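Putative tryptophan halogenase (Xanthomonas campestris pv. campestris, PDB 6Y1W) probably acts as a flavin-dependent halogenase of the tryptophan halogenase family, binding FAD and placing a halogen on an aromatic substrate. Local coordinates at residues 142-145 against 146-150; 170-173 against 174-178. All blocks are in the same frame, centred on the assembly; numbering follows the deposited sequence.

Contact 1. Residues 142-145 against 146-150; sequences ELRA and AQEGR
Arg144 NH1 is shared by two acceptors of the following turn: it gives one hydrogen to Glu148 OE2 at 2.8 Å, a salt bridge, and one to Gln147 OE1 at 2.9 Å. Both oxygens lie close to the guanidinium plane, at its edge, while the carboxylate and amide planes stand steeply to it, at 78° and 70°. Glu148 OE2 receives NH1 on its anti lone pair. Bends at both chi2 and chi3 turn the Arg144 chain toward the next turn, bringing the guanidinium beside Glu148. NH2 adds a weak, longer bond to the same OE2 and another to a water that in turn donates to OE2. NE is taken by a salt bridge with Glu483 of helix 468-486, so each guanidinium nitrogen has an acceptor. Leu143 CD2 rests against Gln147 CD at 3.7 Å. In the backbone, Ala146, Gln147 and Glu148 donate to Glu142, Leu143 and Arg144 in the regular i to i+4 pattern. In the closing turn Ala145 O accepts a weak bond from Gly149 N at 2.9 Å, a straighter one from Arg150 N at 3.3 Å, and one from Thr262 OG1. Gly149 leaves the helix with positive phi. Outside the turn, Glu142 OE2 accepts from Asn160 N and Arg150 NH1 donates to Leu489 O, whereas Arg150 O is buried with no partner in the model. Flanked by Glu148 and Glu483, Arg144 probably has its charge largely neutralised and its guanidinium orientation fixed, tying the end of helix 141-148 to helix 468-486.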
ATOM      1  N   GLU A 142      15.366   5.285 -17.741  1.00 15.94           N
ATOM      2  CA  GLU A 142      14.646   4.362 -18.620  1.00 14.92           C
ATOM      3  C   GLU A 142      14.085   5.082 -19.827  1.00 16.08           C
ATOM      4  O   GLU A 142      14.067   4.541 -20.945  1.00 14.94           O
ATOM      5  CB  GLU A 142      13.521   3.661 -17.847  1.00 12.08           C
ATOM      6  CG  GLU A 142      14.035   2.575 -16.913  1.00 16.06           C
ATOM      7  CD  GLU A 142      14.502   3.096 -15.542  1.00 19.76           C
ATOM      8  OE1 GLU A 142      14.614   4.324 -15.302  1.00 16.57           O
ATOM      9  OE2 GLU A 142      14.724   2.241 -14.657  1.00 17.58           O
ATOM     10  N   LEU A 143      13.607   6.309 -19.624  1.00 13.60           N
ATOM     11  CA  LEU A 143      13.085   7.100 -20.729  1.00 14.51           C
ATOM     12  C   LEU A 143      14.186   7.391 -21.744  1.00 15.77           C
ATOM     13  O   LEU A 143      13.983   7.233 -22.957  1.00 14.00           O
ATOM     14  CB  LEU A 143      12.470   8.414 -20.214  1.00 13.13           C
ATOM     15  CG  LEU A 143      11.690   9.214 -21.276  1.00 13.31           C
ATOM     16  CD1 LEU A 143      10.474   9.936 -20.610  1.00 16.07           C
ATOM     17  CD2 LEU A 143      12.601  10.238 -21.969  1.00 14.15           C
ATOM     18  N   ARG A 144      15.365   7.790 -21.258  1.00 14.64           N
ATOM     19  CA  ARG A 144      16.462   8.036 -22.183  1.00 14.20           C
ATOM     20  C   ARG A 144      16.873   6.750 -22.907  1.00 16.88           C
ATOM     21  O   ARG A 144      17.264   6.794 -24.079  1.00 17.65           O
ATOM     22  CB  ARG A 144      17.646   8.636 -21.436  1.00 17.42           C
ATOM     23  CG  ARG A 144      17.397  10.087 -20.985  1.00 16.58           C
ATOM     24  CD  ARG A 144      17.406  11.053 -22.163  1.00 17.92           C
ATOM     25  NE  ARG A 144      18.773  11.069 -22.724  1.00 19.27           N
ATOM     26  CZ  ARG A 144      19.088  10.923 -24.011  1.00 20.44           C
ATOM     27  NH1 ARG A 144      18.151  10.768 -24.938  1.00 17.36           N
ATOM     28  NH2 ARG A 144      20.380  10.950 -24.385  1.00 20.18           N
ATOM     29  N   ALA A 145      16.773   5.594 -22.233  1.00 14.82           N
ATOM     30  CA  ALA A 145      17.080   4.338 -22.912  1.00 16.50           C
ATOM     31  C   ALA A 145      16.057   4.031 -24.002  1.00 16.39           C
ATOM     32  O   ALA A 145      16.377   3.381 -25.014  1.00 15.38           O
ATOM     33  CB  ALA A 145      17.143   3.198 -21.894  1.00 13.78           C
ATOM     34  N   ALA A 146      14.819   4.483 -23.814  1.00 14.32           N
ATOM     35  CA  ALA A 146      13.836   4.364 -24.885  1.00 15.68           C
ATOM     36  C   ALA A 146      14.226   5.238 -26.059  1.00 17.77           C
ATOM     37  O   ALA A 146      14.145   4.807 -27.208  1.00 17.07           O
ATOM     38  CB  ALA A 146      12.434   4.747 -24.370  1.00 14.12           C
ATOM     39  N   GLN A 147      14.670   6.466 -25.785  1.00 16.29           N
ATOM     40  CA  GLN A 147      15.016   7.368 -26.874  1.00 16.88           C
ATOM     41  C   GLN A 147      16.210   6.871 -27.663  1.00 19.73           C
ATOM     42  O   GLN A 147      16.264   7.086 -28.880  1.00 19.34           O
ATOM     43  CB  GLN A 147      15.321   8.760 -26.335  1.00 16.59           C
ATOM     44  CG  GLN A 147      14.040   9.378 -25.803  1.00 16.03           C
ATOM     45  CD  GLN A 147      14.270  10.793 -25.272  1.00 18.25           C
ATOM     46  OE1 GLN A 147      15.288  11.090 -24.657  1.00 19.09           O
ATOM     47  NE2 GLN A 147      13.281  11.665 -25.487  1.00 27.92           N
ATOM     48  N   GLU A 148      17.194   6.283 -26.991  1.00 16.77           N
ATOM     49  CA  GLU A 148      18.450   5.935 -27.651  1.00 16.46           C
ATOM     50  C   GLU A 148      18.539   4.471 -28.039  1.00 23.78           C
ATOM     51  O   GLU A 148      19.550   4.074 -28.636  1.00 21.01           O
ATOM     52  CB  GLU A 148      19.646   6.274 -26.750  1.00 18.47           C
ATOM     53  CG  GLU A 148      19.723   7.747 -26.321  1.00 22.64           C
ATOM     54  CD  GLU A 148      19.810   8.693 -27.483  1.00 28.07           C
ATOM     55  OE1 GLU A 148      20.319   8.274 -28.559  1.00 32.77           O
ATOM     56  OE2 GLU A 148      19.372   9.868 -27.334  1.00 25.70           O
ATOM     57  N   GLY A 149      17.555   3.650 -27.673  1.00 17.10           N
ATOM     58  CA  GLY A 149      17.565   2.250 -28.099  1.00 16.11           C
ATOM     59  C   GLY A 149      18.633   1.399 -27.445  1.00 16.20           C
ATOM     60  O   GLY A 149      19.235   0.527 -28.107  1.00 18.48           O
ATOM     61  N   ARG A 150      18.877   1.619 -26.161  1.00 17.05           N
ATOM     62  CA  ARG A 150      19.920   0.937 -25.401  0.56 17.16           C
ATOM     63  C   ARG A 150      19.325   0.129 -24.253  1.00 20.52           C
ATOM     64  O   ARG A 150      18.294   0.502 -23.675  1.00 20.80           O
ATOM     65  CB  ARG A 150      20.918   1.962 -24.835  0.56 19.68           C
ATOM     66  CG  ARG A 150      21.639   2.749 -25.912  0.56 21.59           C
ATOM     67  CD  ARG A 150      22.693   3.645 -25.302  0.56 28.31           C
ATOM     68  NE  ARG A 150      23.446   4.357 -26.330  0.56 30.34           N
ATOM     69  CZ  ARG A 150      24.567   3.912 -26.888  0.56 32.93           C
ATOM     70  NH1 ARG A 150      25.081   2.743 -26.529  0.56 30.01           N
ATOM     71  NH2 ARG A 150      25.170   4.644 -27.820  0.56 34.42           N
TER
HETATM   72  O   HOH W   1      21.510  11.964 -27.054  1.00 49.23           O

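Contact 2. Residues 170-173 against 174-178; sequences YARF and LRRFS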
ATOM      1  N   TYR A 170       5.014 -18.121 -25.634  1.00 12.82           N
ATOM      2  CA  TYR A 170       5.078 -18.070 -24.175  1.00 12.52           C
ATOM      3  C   TYR A 170       4.155 -19.126 -23.558  1.00 13.41           C
ATOM      4  O   TYR A 170       4.553 -19.873 -22.641  1.00 14.44           O
ATOM      5  CB  TYR A 170       4.721 -16.649 -23.692  1.00 13.60           C
ATOM      6  CG  TYR A 170       4.785 -16.427 -22.185  1.00 12.95           C
ATOM      7  CD1 TYR A 170       5.861 -16.889 -21.440  1.00 13.71           C
ATOM      8  CD2 TYR A 170       3.740 -15.791 -21.504  1.00 17.54           C
ATOM      9  CE1 TYR A 170       5.947 -16.681 -20.065  1.00 14.09           C
ATOM     10  CE2 TYR A 170       3.809 -15.569 -20.127  1.00 14.38           C
ATOM     11  CZ  TYR A 170       4.920 -16.014 -19.426  1.00 13.50           C
ATOM     12  OH  TYR A 170       4.980 -15.815 -18.064  1.00 14.86           O
ATOM     13  N   ALA A 171       2.917 -19.225 -24.064  1.00 12.51           N
ATOM     14  CA  ALA A 171       2.015 -20.272 -23.583  1.00 12.63           C
ATOM     15  C   ALA A 171       2.595 -21.668 -23.793  1.00 14.39           C
ATOM     16  O   ALA A 171       2.391 -22.550 -22.956  1.00 15.02           O
ATOM     17  CB  ALA A 171       0.639 -20.154 -24.273  1.00 14.82           C
ATOM     18  N   ARG A 172       3.272 -21.909 -24.929  1.00 14.62           N
ATOM     19  CA  ARG A 172       3.849 -23.230 -25.167  0.58 15.66           C
ATOM     20  C   ARG A 172       5.002 -23.502 -24.205  1.00 17.97           C
ATOM     21  O   ARG A 172       5.133 -24.628 -23.697  1.00 16.86           O
ATOM     22  CB  ARG A 172       4.313 -23.351 -26.625  0.58 19.48           C
ATOM     23  CG  ARG A 172       4.681 -24.791 -27.036  0.58 19.73           C
ATOM     24  CD  ARG A 172       3.411 -25.662 -27.103  0.58 24.55           C
ATOM     25  NE  ARG A 172       3.695 -27.094 -27.258  0.58 23.18           N
ATOM     26  CZ  ARG A 172       4.170 -27.874 -26.293  0.58 28.93           C
ATOM     27  NH1 ARG A 172       4.424 -27.359 -25.104  0.58 18.27           N
ATOM     28  NH2 ARG A 172       4.394 -29.167 -26.515  0.58 32.25           N
ATOM     29  N   PHE A 173       5.801 -22.471 -23.902  1.00 15.20           N
ATOM     30  CA  PHE A 173       6.878 -22.575 -22.920  1.00 14.03           C
ATOM     31  C   PHE A 173       6.314 -22.913 -21.547  1.00 15.56           C
ATOM     32  O   PHE A 173       6.818 -23.811 -20.858  1.00 16.77           O
ATOM     33  CB  PHE A 173       7.668 -21.251 -22.910  1.00 16.05           C
ATOM     34  CG  PHE A 173       8.745 -21.176 -21.884  1.00 15.31           C
ATOM     35  CD1 PHE A 173      10.052 -21.583 -22.189  1.00 18.16           C
ATOM     36  CD2 PHE A 173       8.500 -20.630 -20.648  1.00 18.41           C
ATOM     37  CE1 PHE A 173      11.070 -21.469 -21.218  1.00 20.50           C
ATOM     38  CE2 PHE A 173       9.515 -20.541 -19.674  1.00 19.71           C
ATOM     39  CZ  PHE A 173      10.787 -20.949 -19.970  1.00 18.89           C
ATOM     40  N   LEU A 174       5.219 -22.261 -21.166  1.00 13.43           N
ATOM     41  CA  LEU A 174       4.618 -22.555 -19.870  1.00 12.73           C
ATOM     42  C   LEU A 174       3.960 -23.913 -19.837  1.00 14.87           C
ATOM     43  O   LEU A 174       3.864 -24.518 -18.759  1.00 15.44           O
ATOM     44  CB  LEU A 174       3.591 -21.491 -19.498  1.00 14.32           C
ATOM     45  CG  LEU A 174       4.170 -20.090 -19.308  1.00 16.06           C
ATOM     46  CD1 LEU A 174       3.023 -19.077 -19.319  1.00 17.65           C
ATOM     47  CD2 LEU A 174       4.963 -19.991 -18.005  1.00 17.81           C
ATOM     48  N   ARG A 175       3.457 -24.385 -20.984  1.00 16.40           N
ATOM     49  CA  ARG A 175       2.897 -25.729 -21.024  1.00 15.72           C
ATOM     50  C   ARG A 175       3.979 -26.757 -20.724  1.00 18.73           C
ATOM     51  O   ARG A 175       3.759 -27.708 -19.961  1.00 16.82           O
ATOM     52  CB  ARG A 175       2.295 -26.022 -22.397  1.00 15.77           C
ATOM     53  CG  ARG A 175       1.908 -27.501 -22.538  1.00 15.53           C
ATOM     54  CD  ARG A 175       1.122 -27.724 -23.852  1.00 18.63           C
ATOM     55  NE  ARG A 175       1.193 -29.135 -24.203  1.00 18.64           N
ATOM     56  CZ  ARG A 175       0.802 -29.612 -25.386  1.00 20.66           C
ATOM     57  NH1 ARG A 175       0.285 -28.808 -26.296  1.00 21.52           N
ATOM     58  NH2 ARG A 175       0.915 -30.924 -25.642  1.00 26.03           N
ATOM     59  N   ARG A 176       5.146 -26.589 -21.348  1.00 15.16           N
ATOM     60  CA  ARG A 176       6.272 -27.492 -21.096  1.00 18.92           C
ATOM     61  C   ARG A 176       6.665 -27.467 -19.626  1.00 23.60           C
ATOM     62  O   ARG A 176       6.842 -28.512 -18.984  1.00 19.54           O
ATOM     63  CB  ARG A 176       7.467 -27.083 -21.951  1.00 20.84           C
ATOM     64  CG  ARG A 176       7.338 -27.391 -23.419  1.00 33.81           C
ATOM     65  CD  ARG A 176       8.640 -27.037 -24.174  1.00 39.70           C
ATOM     66  NE  ARG A 176       8.360 -26.384 -25.454  1.00 50.63           N
ATOM     67  CZ  ARG A 176       7.851 -27.014 -26.512  1.00 55.81           C
ATOM     68  NH1 ARG A 176       7.567 -28.310 -26.442  1.00 44.12           N
ATOM     69  NH2 ARG A 176       7.622 -26.350 -27.641  1.00 56.75           N
ATOM     70  N   PHE A 177       6.803 -26.268 -19.079  1.00 17.62           N
ATOM     71  CA  PHE A 177       7.081 -26.113 -17.644  1.00 17.71           C
ATOM     72  C   PHE A 177       6.050 -26.841 -16.773  1.00 19.48           C
ATOM     73  O   PHE A 177       6.404 -27.542 -15.811  1.00 17.73           O
ATOM     74  CB  PHE A 177       7.122 -24.605 -17.373  1.00 17.26           C
ATOM     75  CG  PHE A 177       7.387 -24.191 -15.929  1.00 12.98           C
ATOM     76  CD1 PHE A 177       6.327 -24.115 -15.005  1.00 13.51           C
ATOM     77  CD2 PHE A 177       8.648 -23.810 -15.494  1.00 15.98           C
ATOM     78  CE1 PHE A 177       6.528 -23.685 -13.695  1.00 14.45           C
ATOM     79  CE2 PHE A 177       8.854 -23.384 -14.150  1.00 14.43           C
ATOM     80  CZ  PHE A 177       7.798 -23.323 -13.261  1.00 14.92           C
ATOM     81  N   SER A 178       4.771 -26.648 -17.081  1.00 14.98           N
ATOM     82  CA  SER A 178       3.670 -27.202 -16.295  1.00 15.99           C
ATOM     83  C   SER A 178       3.620 -28.725 -16.359  1.00 16.90           C
ATOM     84  O   SER A 178       3.373 -29.384 -15.345  1.00 17.15           O
ATOM     85  CB  SER A 178       2.340 -26.638 -16.803  1.00 15.85           C
ATOM     86  OG  SER A 178       2.286 -25.208 -16.669  1.00 16.21           O
TER
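Three arginines on one side of the helix form a stack, with Arg172 in the middle; Arg172 has two conformers, and the stack holds for the one described, so it may be only partly populated. Its guanidinium lies almost parallel to that of Arg175, the planes 6° apart and the centres 3.9 Å apart. Over the opposite face comes Arg176, turned by 25°, with NH1 3.3 Å from Arg172 NH2. These are two donors, so no hydrogen bond joins them, and the like charges would oppose the stack electrostatically. A salt bridge from Arg175 NE to Glu179, one turn on, would partly offset the charge. The aliphatic stems share the packing: Arg175 CD sits 3.6 Å from Arg172 NH1, and Arg176 NH2 lies close to Arg172 CG. A bend at chi2 (70°) carries the Arg172 guanidinium forward between its two neighbours.

Apolar contact lies on another side. Leu174 CD1 makes a CH-pi contact with one face of the Tyr170 ring, 3.7 Å from its centroid, and the phenol OH is hydrogen-bonded to His70. Phe173 and Phe177 pack against residues of the helices 77-83 and 65-73.

Backbone bonds run from Leu174, Arg175, Arg176 and Phe177 to the carbonyls four residues earlier. Leu174 O is gripped twice by Ser178, whose N and OG (2.7 Å) arrive from opposite faces of the carbonyl plane.

The whole is an amphipathic helix: Leu174, Phe177 and Ser178 meet helix 25-39, whose start carries part of a GxGxxG pattern, consistent with a Rossmann-type dinucleotide-binding fold.

Contact 1 comes first along the chain, in helix 141-148, and contact 2 follows within helix 167-180; strand 162-166 lies between the two helices. Their centres are 31 Å apart and their nearest atoms about 21 Å, so they do not touch, though both belong to the halogenase fold. Around residues 142-150 lie strand 102-107, at the edge of a mixed beta-sheet, and helix 468-486, with the side chain of the predicted active-site residue Lys89 about 8 Å from that of Ala146. Residues 170-178 instead pack on helix 25-39, where Ala171 approaches Gly25, a predicted FAD-binding residue. The two helices may thus lie near, respectively, the predicted catalytic lysine and the predicted flavin-binding region.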